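Local coordinates for protein peroxiredoxin PRX1, mitochondrial (Saccharomyces cerevisiae, PDB 5YKJ) that probably reduces peroxides in mitochondria as a 1-Cys thiol peroxidase that is regenerated through the glutathione and thioredoxin systems, at residues S69-V73 and E74-K78. Numbering follows the deposited sequence.
Sequences SVEDV and ESHEK
Ser75 OG lies 2.8 Å from Glu71 OE2 and is also within hydrogen-bonding reach of Asp39, so two carboxylates compete for the hydroxyl proton. Glu71 gets there with a chain bent at its second torsion (chi2 -142°), and its other oxygen, OE1, takes the backbone N-H of Asp39. Residues 70-72 form the loop that joins strand 63-69 of the thioredoxin-fold sheet to helix 73-87. Asp72 is the N-cap of that helix. Its OD1 accepts from Ser75 N at 2.8 Å and is met nearly along its C-O axis. With chi1 at 65°, Asp72 CG stands between the backbone N and the carbonyl carbon, which lets OD1 meet the N-H of Ser75 in the first turn. Asp72 OD2 accepts a hydrogen bond from a water, which also donates a weak one to Glu74 OE1.

The His76 ring reaches back over the turn. Asp72 O sits 3.4 Å above one ring face, toward the rim. Ser69 O lies at the ring edge, in plane, 3.2 Å from His76 NE2, but that bond is weak and bent (130°). The ring's stronger polar partner is Asp39, at ND1, and NE2 also bonds Ile97 O. Ser69 CB packs 3.5 Å from His76 CE1. A leucine in place of His76 would probably leave Asp39 and the carbonyl of Ile97 without their imidazole partners. Asp39 also bonds Ser69 OG, so one carboxylate links strand end, helix start and ring. With acceptors at both nitrogens, the buried imidazole may be protonated at both, a state the Asp39 carboxylate would help to stabilise.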
loop_
_atom_site.group_PDB
_atom_site.type_symbol
_atom_site.label_atom_id
_atom_site.label_comp_id
_atom_site.label_asym_id
_atom_site.label_seq_id
_atom_site.Cartn_x
_atom_site.Cartn_y
_atom_site.Cartn_z
ATOM N N SER A 69 -6.031 -11.613 -3.535
ATOM C CA SER A 69 -7.414 -12.020 -3.486
ATOM C C SER A 69 -7.459 -13.540 -3.233
ATOM O O SER A 69 -6.681 -14.234 -3.792
ATOM C CB SER A 69 -8.174 -11.668 -4.734
ATOM O OG SER A 69 -9.475 -12.043 -4.579
ATOM N N VAL A 70 -8.404 -14.013 -2.409
ATOM C CA VAL A 70 -8.505 -15.392 -2.118
ATOM C C VAL A 70 -9.226 -16.264 -3.081
ATOM O O VAL A 70 -10.240 -16.748 -2.801
ATOM C CB VAL A 70 -9.069 -15.548 -0.693
ATOM C CG1 VAL A 70 -9.018 -16.985 -0.231
ATOM C CG2 VAL A 70 -8.340 -14.641 0.246
ATOM N N GLU A 71 -8.600 -16.429 -4.218
ATOM C CA GLU A 71 -9.041 -17.279 -5.297
ATOM C C GLU A 71 -7.811 -17.705 -6.099
ATOM O O GLU A 71 -6.779 -17.239 -5.886
ATOM C CB GLU A 71 -10.059 -16.588 -6.238
ATOM C CG GLU A 71 -11.191 -15.914 -5.549
ATOM C CD GLU A 71 -12.532 -16.035 -6.253
ATOM O OE1 GLU A 71 -13.487 -15.381 -5.885
ATOM O OE2 GLU A 71 -12.605 -16.770 -7.226
ATOM N N ASP A 72 -8.002 -18.639 -7.005
ATOM C CA ASP A 72 -6.921 -19.105 -7.844
ATOM C C ASP A 72 -6.565 -18.140 -8.977
ATOM O O ASP A 72 -7.277 -17.261 -9.248
ATOM C CB ASP A 72 -7.149 -20.556 -8.317
ATOM C CG ASP A 72 -8.346 -20.719 -9.224
ATOM O OD1 ASP A 72 -8.738 -19.855 -9.937
ATOM O OD2 ASP A 72 -8.891 -21.803 -9.175
ATOM N N VAL A 73 -5.421 -18.329 -9.590
ATOM C CA VAL A 73 -4.955 -17.480 -10.647
ATOM C C VAL A 73 -5.895 -17.514 -11.840
ATOM O O VAL A 73 -6.118 -16.539 -12.445
ATOM C CB VAL A 73 -3.534 -17.856 -11.051
ATOM C CG1 VAL A 73 -3.108 -17.080 -12.258
ATOM C CG2 VAL A 73 -2.572 -17.507 -9.926
ATOM N N GLU A 74 -6.432 -18.672 -12.125
ATOM C CA GLU A 74 -7.337 -18.759 -13.240
ATOM C C GLU A 74 -8.519 -17.837 -13.032
ATOM O O GLU A 74 -8.929 -17.161 -13.925
ATOM C CB GLU A 74 -7.806 -20.190 -13.435
ATOM C CG GLU A 74 -9.013 -20.332 -14.298
ATOM C CD GLU A 74 -9.237 -21.729 -14.826
ATOM O OE1 GLU A 74 -8.609 -22.679 -14.335
ATOM O OE2 GLU A 74 -10.046 -21.839 -15.766
ATOM N N SER A 75 -9.034 -17.806 -11.830
ATOM C CA SER A 75 -10.126 -16.914 -11.541
ATOM C C SER A 75 -9.677 -15.457 -11.679
ATOM O O SER A 75 -10.329 -14.669 -12.273
ATOM C CB SER A 75 -10.707 -17.226 -10.173
ATOM O OG SER A 75 -11.582 -16.214 -9.795
ATOM N N HIS A 76 -8.499 -15.154 -11.170
ATOM C CA HIS A 76 -7.981 -13.799 -11.253
ATOM C C HIS A 76 -7.804 -13.345 -12.696
ATOM O O HIS A 76 -8.005 -12.224 -12.970
ATOM C CB HIS A 76 -6.638 -13.655 -10.542
ATOM C CG HIS A 76 -6.701 -13.838 -9.073
ATOM N ND1 HIS A 76 -7.869 -13.984 -8.388
ATOM C CD2 HIS A 76 -5.715 -13.892 -8.159
ATOM C CE1 HIS A 76 -7.590 -14.146 -7.108
ATOM N NE2 HIS A 76 -6.298 -14.080 -6.946
ATOM N N GLU A 77 -7.387 -14.251 -13.566
ATOM C CA GLU A 77 -7.230 -13.890 -14.954
ATOM C C GLU A 77 -8.542 -13.441 -15.598
ATOM O O GLU A 77 -8.553 -12.459 -16.277
ATOM C CB GLU A 77 -6.594 -15.044 -15.718
ATOM C CG GLU A 77 -5.087 -15.090 -15.543
ATOM C CD GLU A 77 -4.429 -16.387 -15.978
ATOM O OE1 GLU A 77 -5.094 -17.353 -16.211
ATOM O OE2 GLU A 77 -3.212 -16.429 -15.978
ATOM N N LYS A 78 -9.619 -14.162 -15.330
ATOM C CA LYS A 78 -10.922 -13.790 -15.825
ATOM C C LYS A 78 -11.378 -12.453 -15.231
ATOM O O LYS A 78 -11.932 -11.650 -15.887
ATOM C CB LYS A 78 -11.980 -14.839 -15.481
ATOM C CG LYS A 78 -11.748 -16.214 -16.046
ATOM C CD LYS A 78 -12.744 -17.260 -15.494
ATOM C CE LYS A 78 -12.829 -17.371 -13.951
ATOM N NZ LYS A 78 -12.916 -18.741 -13.301
HETATM O O HOH W 1 -10.030 -22.864 -11.299
#